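Local coordinates for mandelate racemase/muconate lactonizing protein (Thermobispora bispora, PDB 3VC5) that probably catalyses the magnesium-dependent dehydration of D-glucarate to 5-dehydro-4-deoxy-D-glucarate, as a member of the mandelate racemase/muconate lactonizing enzyme family, at residues Lys209-Val214 / Asp239-Trp244; Thr248-Gly253 / Ala277-Met282; Glu261-Pro266 / Met282-Asn287; Met273-Ala278 / Val300-Ile305; Val307-His312 / Glu334-Ser339. All blocks are in the same frame, centred on the assembly; numbering follows the deposited sequence.

Contact 1. Residues Lys209-Val214 / Asp239-Trp244; sequences KLKGGV and DPNAAW. With PO4 (phosphate ion), chain B.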
# COMPACT_ATOMS: atom_id res chain seq x y z
N LYS A 209 -14.20 -10.53 22.68
CA LYS A 209 -14.61 -9.14 22.61
C LYS A 209 -15.99 -9.02 23.22
O LYS A 209 -16.86 -9.86 22.98
CB LYS A 209 -14.68 -8.70 21.14
CG LYS A 209 -15.16 -7.30 20.94
CD LYS A 209 -15.17 -6.97 19.46
CE LYS A 209 -15.40 -5.47 19.34
NZ LYS A 209 -15.44 -4.99 17.98
N LEU A 210 -16.21 -7.99 24.02
CA LEU A 210 -17.55 -7.70 24.51
C LEU A 210 -18.04 -6.42 23.92
O LEU A 210 -17.39 -5.36 24.09
CB LEU A 210 -17.54 -7.58 26.05
CG LEU A 210 -18.88 -7.22 26.73
CD1 LEU A 210 -20.01 -8.19 26.37
CD2 LEU A 210 -18.73 -7.10 28.25
N LYS A 211 -19.21 -6.49 23.27
CA LYS A 211 -19.91 -5.28 22.82
C LYS A 211 -20.52 -4.59 24.02
O LYS A 211 -21.37 -5.16 24.70
CB LYS A 211 -21.05 -5.67 21.85
CG LYS A 211 -21.73 -4.50 21.18
CD LYS A 211 -20.70 -3.78 20.28
CE LYS A 211 -21.11 -3.74 18.86
NZ LYS A 211 -20.02 -3.02 18.09
N GLY A 212 -20.11 -3.33 24.26
CA GLY A 212 -20.65 -2.57 25.40
C GLY A 212 -21.49 -1.35 24.98
O GLY A 212 -22.06 -1.32 23.86
N GLY A 213 -21.57 -0.35 25.86
CA GLY A 213 -22.39 0.84 25.63
C GLY A 213 -23.87 0.53 25.82
O GLY A 213 -24.74 1.26 25.33
N VAL A 214 -24.16 -0.56 26.51
CA VAL A 214 -25.51 -1.03 26.70
C VAL A 214 -25.95 -0.84 28.15
O VAL A 214 -27.03 -0.29 28.42
CB VAL A 214 -25.59 -2.53 26.33
CG1 VAL A 214 -26.97 -3.12 26.66
CG2 VAL A 214 -25.23 -2.73 24.86
N ASP A 239 -15.90 -2.86 23.81
CA ASP A 239 -16.25 -1.95 22.71
C ASP A 239 -17.56 -1.19 22.98
O ASP A 239 -18.63 -1.64 22.58
CB ASP A 239 -16.37 -2.78 21.41
CG ASP A 239 -16.76 -1.94 20.22
OD1 ASP A 239 -16.65 -0.68 20.27
OD2 ASP A 239 -17.20 -2.55 19.22
N PRO A 240 -17.48 -0.01 23.63
CA PRO A 240 -18.70 0.75 23.91
C PRO A 240 -19.24 1.62 22.75
O PRO A 240 -20.23 2.32 22.94
CB PRO A 240 -18.31 1.64 25.11
CG PRO A 240 -16.97 1.18 25.56
CD PRO A 240 -16.32 0.51 24.40
N ASN A 241 -18.61 1.57 21.57
CA ASN A 241 -19.05 2.38 20.43
C ASN A 241 -19.33 3.85 20.80
O ASN A 241 -20.37 4.41 20.42
CB ASN A 241 -20.27 1.77 19.72
CG ASN A 241 -19.91 0.56 18.88
OD1 ASN A 241 -20.28 -0.57 19.22
ND2 ASN A 241 -19.19 0.78 17.77
N ALA A 242 -18.39 4.43 21.54
CA ALA A 242 -18.39 5.87 21.85
C ALA A 242 -19.48 6.29 22.84
O ALA A 242 -19.87 7.47 22.89
CB ALA A 242 -18.45 6.70 20.57
N ALA A 243 -19.99 5.34 23.61
CA ALA A 243 -21.06 5.62 24.59
C ALA A 243 -20.61 6.40 25.83
O ALA A 243 -21.45 6.79 26.62
CB ALA A 243 -21.75 4.31 25.01
N TRP A 244 -19.30 6.62 26.01
CA TRP A 244 -18.82 7.19 27.27
C TRP A 244 -18.22 8.58 27.09
O TRP A 244 -17.71 8.91 26.01
CB TRP A 244 -17.76 6.31 27.94
CG TRP A 244 -18.19 4.89 28.20
CD1 TRP A 244 -19.47 4.41 28.29
CD2 TRP A 244 -17.32 3.76 28.41
NE1 TRP A 244 -19.45 3.04 28.52
CE2 TRP A 244 -18.15 2.63 28.62
CE3 TRP A 244 -15.94 3.60 28.45
CZ2 TRP A 244 -17.62 1.35 28.88
CZ3 TRP A 244 -15.41 2.32 28.70
CH2 TRP A 244 -16.26 1.22 28.91
P PO4 B . -22.63 -3.99 15.28
O1 PO4 B . -23.61 -3.74 16.35
O2 PO4 B . -22.91 -5.40 14.80
O3 PO4 B . -22.81 -3.05 14.16
O4 PO4 B . -21.31 -3.85 15.83
O HOH W 1 -22.10 -0.74 21.25
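G213 presses against the turn P240-A243, and here the packing is tightest: its CA lies 3.6 Å from A243 CB. Any side chain at G213 would run into P240 O, and its positive phi of 74° also suits glycine. Before this point the two segments pair as parallel strands, with D239 N bonded to L210 O and G212 N to D239 O. Such strands form the barrel of the enolase superfamily, whose C-terminal strand ends carry the catalytic groups. D239, a magnesium ligand in this protein, takes K211 NZ on OD2 at 3.1 Å, from above the carboxylate plane. K209 NZ reaches the same OD2 only weakly, at 3.3 Å; its stronger partner is E264. The other oxygen of D239, OD1, accepts N241 N in an Asx turn. K211, the predicted proton acceptor, bends at chi2 (64°) and chi3 (121°), which carries NZ to a lone pair of N241 OD1 at 2.7 Å. On this looser side small molecules complete the contact. One water donates to both G212 O and N241 OD1, while phosphate O4 accepts from K211 NZ at 2.7 Å; N42, H47, H367 and R421 bind the same ion.

Contact 2. Residues Thr248-Gly253 / Ala277-Met282; sequences TSIRVG and AAEVPM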
# COMPACT_ATOMS: atom_id res chain seq x y z
N THR A 248 -15.36 9.31 32.14
CA THR A 248 -15.75 7.93 32.39
C THR A 248 -14.80 6.93 31.74
O THR A 248 -14.46 5.90 32.34
CB THR A 248 -17.21 7.71 31.95
OG1 THR A 248 -18.05 8.46 32.84
CG2 THR A 248 -17.60 6.24 31.99
N SER A 249 -14.41 7.23 30.51
CA SER A 249 -13.51 6.35 29.79
C SER A 249 -12.20 6.16 30.54
O SER A 249 -11.65 5.06 30.57
CB SER A 249 -13.20 6.87 28.39
OG SER A 249 -14.40 6.98 27.65
N ILE A 250 -11.67 7.26 31.09
CA ILE A 250 -10.40 7.19 31.78
C ILE A 250 -10.55 6.36 33.06
O ILE A 250 -9.68 5.55 33.41
CB ILE A 250 -9.85 8.60 32.07
CG1 ILE A 250 -9.41 9.26 30.75
CG2 ILE A 250 -8.68 8.50 33.04
CD1 ILE A 250 -9.15 10.75 30.87
N ARG A 251 -11.68 6.53 33.75
CA ARG A 251 -11.90 5.83 35.00
C ARG A 251 -12.00 4.33 34.70
O ARG A 251 -11.39 3.52 35.39
CB ARG A 251 -13.18 6.34 35.67
CG ARG A 251 -13.48 5.75 37.04
CD ARG A 251 -14.68 6.44 37.68
NE ARG A 251 -15.92 6.14 36.96
CZ ARG A 251 -16.63 7.03 36.28
NH1 ARG A 251 -16.24 8.31 36.23
NH2 ARG A 251 -17.74 6.66 35.66
N VAL A 252 -12.71 3.97 33.63
CA VAL A 252 -12.85 2.55 33.29
C VAL A 252 -11.53 1.93 32.80
O VAL A 252 -11.17 0.82 33.23
CB VAL A 252 -13.97 2.31 32.26
CG1 VAL A 252 -13.94 0.85 31.75
CG2 VAL A 252 -15.32 2.64 32.88
N GLY A 253 -10.84 2.62 31.89
CA GLY A 253 -9.54 2.16 31.42
C GLY A 253 -8.57 1.90 32.57
O GLY A 253 -7.88 0.88 32.62
N ALA A 277 -6.66 8.26 25.50
CA ALA A 277 -5.53 7.37 25.24
C ALA A 277 -4.31 7.75 26.07
O ALA A 277 -3.53 6.89 26.49
CB ALA A 277 -5.18 7.37 23.76
N ALA A 278 -4.14 9.04 26.29
CA ALA A 278 -3.00 9.57 27.03
C ALA A 278 -3.08 9.23 28.52
O ALA A 278 -2.08 9.34 29.25
CB ALA A 278 -2.92 11.09 26.83
N GLU A 279 -4.26 8.82 28.98
CA GLU A 279 -4.49 8.66 30.44
C GLU A 279 -4.92 7.24 30.87
O GLU A 279 -5.23 7.00 32.05
CB GLU A 279 -5.52 9.67 30.93
CG GLU A 279 -5.05 11.11 30.79
CD GLU A 279 -3.88 11.43 31.71
OE1 GLU A 279 -3.55 10.58 32.57
OE2 GLU A 279 -3.29 12.52 31.56
N VAL A 280 -4.93 6.30 29.92
CA VAL A 280 -5.26 4.90 30.23
C VAL A 280 -4.10 3.98 29.87
O VAL A 280 -3.30 4.32 29.00
CB VAL A 280 -6.57 4.43 29.56
CG1 VAL A 280 -7.75 5.31 29.99
CG2 VAL A 280 -6.44 4.43 28.03
N PRO A 281 -3.99 2.83 30.57
CA PRO A 281 -2.78 2.01 30.40
C PRO A 281 -2.77 1.06 29.21
O PRO A 281 -1.70 0.55 28.84
CB PRO A 281 -2.72 1.19 31.69
CG PRO A 281 -4.16 1.16 32.17
CD PRO A 281 -4.76 2.47 31.78
N MET A 282 -3.93 0.82 28.61
CA MET A 282 -3.98 -0.04 27.44
C MET A 282 -4.18 0.81 26.17
O MET A 282 -4.68 1.93 26.26
CB MET A 282 -5.10 -1.08 27.58
CG MET A 282 -6.51 -0.52 27.45
SD MET A 282 -7.07 0.36 28.93
CE MET A 282 -6.92 -0.90 30.21
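V280 holds CG1 anti to its carbonyl carbon (chi1 -58°), a setting that directs this methyl at the helix formed by T248-G253, while I250 brings its chain across E279. M282 adopts the crowded position between backbone N and carbonyl carbon (chi1 72°), then folds back through two further bends that bring SD and CE against G253. V280 CG1 sits close over I250 and G253, 3.7 Å from I250 CA and 3.9 Å from G253 CA. The missing CB of G253 permits this: a CB there would collide with the methyl. In the barrel, the contact joins the outer helix 246-255 to the loop that leads from the next helix, 270-277, into strand 284-286, so the loop packs on helix 246-255 beside helix 270-277, whose V276 meets S249. Around G253 O the apolar atoms close in further. M282 CE stands 3.1 Å from it, a close approach, and P281 CD lies 3.6 Å away. No hydrogen bond spans the two segments. At the outer margin I250 CD1 meets E279 CB at 3.8 Å, the two chains crossing at a slant, and I250 CG2 also touches E279 O. Of the E279 side chain, the aliphatic base does the touching; the chain bends at chi2 and leads the carboxylate off to a salt bridge with R254. S249, one turn back, contributes little more than its carbonyl oxygen, which V280 CG1 approaches to 4.0 Å.

Contact 3. Residues Glu261-Pro266 / Met282-Asn287; sequences EYLEDP and MPLATN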
# COMPACT_ATOMS: atom_id res chain seq x y z
N GLU A 261 -6.64 -6.29 25.99
CA GLU A 261 -5.76 -6.22 24.82
C GLU A 261 -5.84 -4.78 24.30
O GLU A 261 -4.82 -4.17 23.95
CB GLU A 261 -6.24 -7.22 23.75
CG GLU A 261 -5.41 -7.24 22.47
CD GLU A 261 -5.98 -8.18 21.42
OE1 GLU A 261 -7.18 -8.55 21.51
OE2 GLU A 261 -5.22 -8.57 20.49
N TYR A 262 -7.06 -4.25 24.23
CA TYR A 262 -7.31 -2.85 23.86
C TYR A 262 -8.72 -2.42 24.26
O TYR A 262 -9.61 -3.27 24.48
CB TYR A 262 -7.01 -2.57 22.36
CG TYR A 262 -7.70 -3.40 21.29
CD1 TYR A 262 -6.95 -4.28 20.48
CD2 TYR A 262 -9.08 -3.29 21.03
CE1 TYR A 262 -7.54 -5.00 19.48
CE2 TYR A 262 -9.69 -4.05 20.01
CZ TYR A 262 -8.90 -4.89 19.23
OH TYR A 262 -9.44 -5.64 18.21
N LEU A 263 -8.91 -1.10 24.40
CA LEU A 263 -10.22 -0.54 24.72
C LEU A 263 -10.69 0.14 23.42
O LEU A 263 -10.07 1.08 22.93
CB LEU A 263 -10.11 0.46 25.89
CG LEU A 263 -11.36 1.26 26.29
CD1 LEU A 263 -12.53 0.30 26.64
CD2 LEU A 263 -11.06 2.23 27.47
N GLU A 264 -11.80 -0.32 22.87
CA GLU A 264 -12.21 0.06 21.52
C GLU A 264 -13.29 1.14 21.57
O GLU A 264 -14.34 0.94 22.17
CB GLU A 264 -12.77 -1.19 20.84
CG GLU A 264 -13.12 -1.03 19.40
CD GLU A 264 -13.54 -2.37 18.81
OE1 GLU A 264 -12.93 -3.39 19.16
OE2 GLU A 264 -14.47 -2.39 18.00
N ASP A 265 -13.01 2.31 20.97
CA ASP A 265 -14.02 3.38 20.91
C ASP A 265 -14.76 3.68 22.21
O ASP A 265 -15.99 3.64 22.26
CB ASP A 265 -15.04 3.07 19.81
CG ASP A 265 -14.42 3.26 18.43
OD1 ASP A 265 -13.73 4.32 18.25
OD2 ASP A 265 -14.57 2.36 17.58
N PRO A 266 -14.00 3.99 23.28
CA PRO A 266 -14.74 4.35 24.50
C PRO A 266 -15.56 5.67 24.36
O PRO A 266 -16.61 5.80 24.98
CB PRO A 266 -13.63 4.50 25.54
CG PRO A 266 -12.39 4.75 24.75
CD PRO A 266 -12.55 3.95 23.49
N MET A 282 -3.93 0.82 28.61
CA MET A 282 -3.98 -0.04 27.44
C MET A 282 -4.18 0.81 26.17
O MET A 282 -4.68 1.93 26.26
CB MET A 282 -5.10 -1.08 27.58
CG MET A 282 -6.51 -0.52 27.45
SD MET A 282 -7.07 0.36 28.93
CE MET A 282 -6.92 -0.90 30.21
N PRO A 283 -3.77 0.29 25.00
CA PRO A 283 -4.05 0.99 23.73
C PRO A 283 -5.55 1.15 23.47
O PRO A 283 -6.35 0.30 23.91
CB PRO A 283 -3.47 0.06 22.67
CG PRO A 283 -2.62 -0.97 23.38
CD PRO A 283 -3.10 -1.01 24.81
N LEU A 284 -5.93 2.22 22.78
CA LEU A 284 -7.29 2.37 22.27
C LEU A 284 -7.32 1.87 20.82
O LEU A 284 -6.30 1.90 20.12
CB LEU A 284 -7.73 3.84 22.27
CG LEU A 284 -7.75 4.52 23.64
CD1 LEU A 284 -8.49 5.86 23.54
CD2 LEU A 284 -8.36 3.62 24.71
N ALA A 285 -8.50 1.40 20.40
CA ALA A 285 -8.73 0.99 19.03
C ALA A 285 -9.93 1.74 18.49
O ALA A 285 -10.73 2.26 19.26
CB ALA A 285 -9.03 -0.53 18.98
N THR A 286 -10.10 1.75 17.17
CA THR A 286 -11.31 2.37 16.63
C THR A 286 -11.78 1.71 15.34
O THR A 286 -10.95 1.20 14.54
CB THR A 286 -11.09 3.90 16.35
OG1 THR A 286 -12.37 4.53 16.17
CG2 THR A 286 -10.26 4.11 15.10
N ASN A 287 -13.10 1.76 15.13
CA ASN A 287 -13.66 1.70 13.77
C ASN A 287 -14.71 2.80 13.62
O ASN A 287 -15.70 2.63 12.89
CB ASN A 287 -14.28 0.33 13.46
CG ASN A 287 -15.27 -0.15 14.53
OD1 ASN A 287 -14.94 -1.04 15.30
ND2 ASN A 287 -16.49 0.40 14.55
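T286 OG1 is gripped by three groups: it donates to D265 OD1, at a very short 2.5 Å that should be read with some caution, and it also bonds to the backbone N atoms of M288 and C289. The second oxygen of D265, OD2, accepts N287 N at 2.9 Å on its syn lone pair, in a nearly straight bond (164°). With chi1 at -72°, CG stands beside D265's own backbone N, and the carboxylate clasps two successive residues of the other strand. With D265 replaced by an alanine, T286 OG1 and N287 N would probably lose this acceptor, and the chain presenting N287 would be held less firmly. That matters because E264 and N287 are both magnesium ligands in this protein. Although this chain carries no metal in the model, E264 OE2 and N287 OD1 converge to 3.1 Å, two acceptors with their planes 80° apart, and K209 forms a salt bridge to E264 OE2. Behind them runs a parallel ladder, L263 N to P283 O, A285 N to L263 O, and D265 N to A285 O. On the face with E264, A285 CB sits over the Y262 ring, 3.9 Å from its centroid, in a CH-pi contact. On the face with L263, L284 CD2 lies 3.8 Å from L263 CB, the two side chains side by side. The strands are the two ends of a beta-alpha-beta crossover: M273 and A277 of the connecting helix 270-277 pack on L284, and strands 236-239 and 307-310 flank the pair.

Contact 4. Residues Met273-Ala278 / Val300-Ile305; sequences MARVAA and VERRPI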
# COMPACT_ATOMS: atom_id res chain seq x y z
N MET A 273 -10.91 10.78 22.05
CA MET A 273 -10.14 9.54 22.04
C MET A 273 -8.67 9.79 22.39
O MET A 273 -8.06 9.03 23.15
CB MET A 273 -10.25 8.88 20.67
CG MET A 273 -11.63 8.25 20.49
SD MET A 273 -11.83 6.61 21.24
CE MET A 273 -10.68 5.62 20.28
N ALA A 274 -8.10 10.87 21.84
CA ALA A 274 -6.68 11.18 22.11
C ALA A 274 -6.48 11.52 23.60
O ALA A 274 -5.49 11.12 24.20
CB ALA A 274 -6.21 12.32 21.25
N ARG A 275 -7.42 12.24 24.18
CA ARG A 275 -7.35 12.58 25.60
C ARG A 275 -7.46 11.37 26.48
O ARG A 275 -6.77 11.27 27.44
CB ARG A 275 -8.40 13.58 25.97
CG ARG A 275 -8.23 14.85 25.25
CD ARG A 275 -8.87 15.96 25.95
NE ARG A 275 -10.29 16.05 25.85
CZ ARG A 275 -11.09 16.23 26.89
NH1 ARG A 275 -12.37 16.34 26.74
NH2 ARG A 275 -10.61 16.27 28.11
N VAL A 276 -8.35 10.46 26.13
CA VAL A 276 -8.45 9.19 26.88
C VAL A 276 -7.17 8.37 26.73
O VAL A 276 -6.62 7.84 27.72
CB VAL A 276 -9.70 8.37 26.44
CG1 VAL A 276 -9.71 6.96 27.06
CG2 VAL A 276 -10.98 9.14 26.78
N ALA A 277 -6.66 8.26 25.50
CA ALA A 277 -5.53 7.37 25.24
C ALA A 277 -4.31 7.75 26.07
O ALA A 277 -3.53 6.89 26.49
CB ALA A 277 -5.18 7.37 23.76
N ALA A 278 -4.14 9.04 26.29
CA ALA A 278 -3.00 9.57 27.03
C ALA A 278 -3.08 9.23 28.52
O ALA A 278 -2.08 9.34 29.25
CB ALA A 278 -2.92 11.09 26.83
N VAL A 300 -2.60 10.46 13.09
CA VAL A 300 -1.18 10.35 13.37
C VAL A 300 -0.73 11.52 14.27
O VAL A 300 0.10 11.36 15.16
CB VAL A 300 -0.38 10.27 12.04
CG1 VAL A 300 1.11 10.64 12.26
CG2 VAL A 300 -0.57 8.86 11.40
N GLU A 301 -1.30 12.69 14.04
CA GLU A 301 -0.93 13.86 14.82
C GLU A 301 -1.42 13.78 16.26
O GLU A 301 -0.64 14.01 17.18
CB GLU A 301 -1.52 15.09 14.16
CG GLU A 301 -1.03 16.39 14.64
CD GLU A 301 -1.55 17.45 13.69
OE1 GLU A 301 -0.73 18.05 12.95
OE2 GLU A 301 -2.78 17.61 13.63
N ARG A 302 -2.69 13.41 16.47
CA ARG A 302 -3.26 13.41 17.84
C ARG A 302 -3.10 12.09 18.59
O ARG A 302 -3.17 12.05 19.84
CB ARG A 302 -4.76 13.72 17.79
CG ARG A 302 -5.12 15.13 17.33
CD ARG A 302 -4.61 16.22 18.28
NE ARG A 302 -4.98 16.02 19.69
CZ ARG A 302 -6.17 16.31 20.22
NH1 ARG A 302 -7.15 16.83 19.47
NH2 ARG A 302 -6.39 16.10 21.54
N ARG A 303 -2.91 11.01 17.85
CA ARG A 303 -2.80 9.67 18.43
C ARG A 303 -4.02 9.27 19.27
O ARG A 303 -3.91 8.95 20.45
CB ARG A 303 -1.48 9.51 19.20
CG ARG A 303 -0.23 9.66 18.31
CD ARG A 303 0.06 8.35 17.55
NE ARG A 303 1.03 8.48 16.45
CZ ARG A 303 1.55 7.42 15.82
NH1 ARG A 303 1.20 6.19 16.21
NH2 ARG A 303 2.43 7.57 14.82
N PRO A 304 -5.21 9.25 18.63
CA PRO A 304 -6.40 8.74 19.31
C PRO A 304 -6.33 7.22 19.49
O PRO A 304 -7.07 6.66 20.29
CB PRO A 304 -7.52 9.08 18.33
CG PRO A 304 -6.85 9.07 16.97
CD PRO A 304 -5.47 9.63 17.23
N ILE A 305 -5.49 6.55 18.71
CA ILE A 305 -5.49 5.08 18.72
C ILE A 305 -4.10 4.49 18.64
O ILE A 305 -3.18 5.10 18.09
CB ILE A 305 -6.32 4.48 17.58
CG1 ILE A 305 -5.66 4.84 16.23
CG2 ILE A 305 -7.80 4.90 17.70
CD1 ILE A 305 -6.35 4.28 14.99
O HOH W 2 -3.12 10.44 22.77
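A largely apolar contact, in which A274 and M273 meet P304 and the backbone beside it, seats the outer barrel helix 270-277 against the end of helix 296-302 and the turn that leads toward strand 307-310. R303 is the first residue to leave the helix, with a positive phi (57°), and P304 follows close to A274: A274 N lies 3.7 Å from P304 CA. Beside it, M273 CB touches P304 CB at 3.6 Å. M273 then bends at chi2 and chi3 (-82° and -65°), which carries its methyl CE to I305 CG2 at 3.9 Å, the two side chains crossing at a slant. On the outer side, A274 CB nestles 3.4 Å from R302 O and lies over one face of the R302 guanidinium, while R275 CG comes up at that group's edge. The guanidinium itself is held by a salt bridge from NH2 to D271. The end of R303 leads away, its NH2 bonded to F331 O. A water lies 2.9 Å from both A274 O and R303 O, within donating distance of each, though it has more acceptors around it than protons. No direct hydrogen bond links the two segments, and P304 O is buried without a polar partner in the model, so the join depends on close apolar fit and a shared water, with the charged groups anchored at its margin.

Contact 5. Residues Val307-His312 / Glu334-Ser339; sequences VLLIDH and ELSMHS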
# COMPACT_ATOMS: atom_id res chain seq x y z
N VAL A 307 -4.49 1.06 17.80
CA VAL A 307 -4.96 -0.06 16.97
C VAL A 307 -6.09 0.42 16.05
O VAL A 307 -7.07 1.00 16.52
CB VAL A 307 -5.50 -1.22 17.84
CG1 VAL A 307 -5.95 -2.37 16.95
CG2 VAL A 307 -4.44 -1.69 18.84
N LEU A 308 -5.93 0.19 14.74
CA LEU A 308 -7.00 0.47 13.77
C LEU A 308 -7.68 -0.87 13.43
O LEU A 308 -6.99 -1.84 13.08
CB LEU A 308 -6.43 1.06 12.47
CG LEU A 308 -7.48 1.32 11.38
CD1 LEU A 308 -8.51 2.36 11.89
CD2 LEU A 308 -6.78 1.81 10.10
N LEU A 309 -9.01 -0.92 13.49
CA LEU A 309 -9.75 -2.08 12.94
C LEU A 309 -9.98 -1.73 11.48
O LEU A 309 -10.77 -0.83 11.17
CB LEU A 309 -11.09 -2.29 13.66
CG LEU A 309 -11.03 -3.09 14.97
CD1 LEU A 309 -10.32 -2.31 16.11
CD2 LEU A 309 -12.43 -3.50 15.41
N ILE A 310 -9.26 -2.39 10.59
CA ILE A 310 -9.47 -2.22 9.16
C ILE A 310 -10.76 -2.97 8.78
O ILE A 310 -11.25 -3.85 9.52
CB ILE A 310 -8.25 -2.80 8.40
CG1 ILE A 310 -8.16 -2.27 6.97
CG2 ILE A 310 -8.31 -4.33 8.35
CD1 ILE A 310 -7.87 -0.76 6.94
N ASP A 311 -11.32 -2.64 7.62
CA ASP A 311 -12.54 -3.30 7.17
C ASP A 311 -12.65 -3.05 5.68
O ASP A 311 -12.87 -1.89 5.27
CB ASP A 311 -13.78 -2.79 7.93
CG ASP A 311 -15.06 -3.50 7.51
OD1 ASP A 311 -15.12 -3.96 6.32
OD2 ASP A 311 -16.04 -3.51 8.30
N HIS A 312 -12.41 -4.08 4.88
CA HIS A 312 -12.36 -3.88 3.42
C HIS A 312 -13.69 -3.40 2.87
O HIS A 312 -13.73 -2.87 1.74
CB HIS A 312 -11.90 -5.15 2.70
CG HIS A 312 -12.95 -6.22 2.57
ND1 HIS A 312 -13.06 -7.25 3.48
CD2 HIS A 312 -13.91 -6.43 1.63
CE1 HIS A 312 -14.05 -8.05 3.12
NE2 HIS A 312 -14.55 -7.61 1.97
N GLU A 334 -1.12 -0.58 15.11
CA GLU A 334 -1.35 -2.01 14.81
C GLU A 334 -2.72 -2.23 14.19
O GLU A 334 -3.56 -1.35 14.24
CB GLU A 334 -1.14 -2.85 16.06
CG GLU A 334 0.29 -2.80 16.49
CD GLU A 334 0.50 -3.38 17.84
OE1 GLU A 334 -0.44 -3.99 18.40
OE2 GLU A 334 1.64 -3.23 18.33
N LEU A 335 -2.93 -3.41 13.59
CA LEU A 335 -4.19 -3.68 12.90
C LEU A 335 -4.97 -4.81 13.48
O LEU A 335 -4.41 -5.89 13.80
CB LEU A 335 -3.96 -3.97 11.42
CG LEU A 335 -4.54 -2.94 10.43
CD1 LEU A 335 -3.88 -1.61 10.55
CD2 LEU A 335 -4.43 -3.43 8.99
N SER A 336 -6.27 -4.57 13.59
CA SER A 336 -7.23 -5.63 13.83
C SER A 336 -8.25 -5.53 12.68
O SER A 336 -7.96 -4.90 11.65
CB SER A 336 -7.90 -5.43 15.19
OG SER A 336 -8.79 -6.49 15.49
N MET A 337 -9.42 -6.14 12.83
CA MET A 337 -10.40 -6.08 11.74
C MET A 337 -11.80 -6.00 12.32
O MET A 337 -12.16 -6.82 13.15
CB MET A 337 -10.30 -7.34 10.86
CG MET A 337 -11.13 -7.26 9.56
SD MET A 337 -10.95 -8.67 8.45
CE MET A 337 -9.22 -8.49 7.95
N HIS A 338 -12.57 -5.04 11.84
CA HIS A 338 -13.96 -4.82 12.22
C HIS A 338 -14.87 -5.71 11.36
O HIS A 338 -14.59 -5.95 10.15
CB HIS A 338 -14.30 -3.33 12.03
CG HIS A 338 -15.78 -3.03 12.01
ND1 HIS A 338 -16.53 -3.02 10.84
CD2 HIS A 338 -16.64 -2.73 13.02
CE1 HIS A 338 -17.79 -2.71 11.14
NE2 HIS A 338 -17.88 -2.55 12.46
N SER A 339 -15.98 -6.11 11.96
CA SER A 339 -16.98 -6.94 11.30
C SER A 339 -18.37 -6.26 11.36
O SER A 339 -18.68 -5.54 12.33
CB SER A 339 -17.02 -8.33 11.98
OG SER A 339 -18.09 -9.10 11.48
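V307-I310 and E334-M337 run as parallel strands, their axes 36° apart, joined by bonds from L308 N to E334 O, S336 N to L308 O, I310 N to S336 O and H338 N to I310 O. Just past the ladder, H338 ND1 donates to D311 OD2 at 2.6 Å. The oxygen lies in the ring plane and offers its anti lone pair, in a nearly straight bond (164°). H338 is the predicted proton acceptor, and this bond should limit the rotation of its ring. D311 is also an N-cap, its OD1 taking H313 N. Were D311 exchanged for an alanine, ND1 of H338 would probably be left without its acceptor, the ring freer to turn and the helix start uncapped. L309 CB packs against H338 CB at 3.7 Å, the side chains crossing at about a right angle. On the face that carries I310, L335 CD2 packs 3.9 Å from I310 CB, and M337 CG lies 3.4 Å from I310 O. Outside this face, helix 318-330 covers L335 and helix 344-355 covers M337; on the inner face L309 and V307 meet Y262, and strand 284-286 continues the sheet beyond 307-310.

Contacts 1, 3 and 5 are rungs of one barrel sheet, and their polar ends gather round a single site. K209 NZ of contact 1 reaches E264 OE2 of contact 3 at 2.8 Å, and N287 CG of contact 3 lies 3.3 Å from H338 CD2 of contact 5. The two predicted proton acceptors, K211 and H338, lie in the same site as the magnesium ligands D239, E264 and N287, the nearest atoms of phosphate and H338 side chain about 5 Å apart. Contacts 2 and 4 lie farther out, their centres about 25 and 23 Å from the chain's centre, against about 9 Å for contact 5. They share A277 and A278, and S249 CB meets V276 CG2 at 3.6 Å; L284 CD1, 3.2 Å from M273 O, ties contact 3 to contact 4.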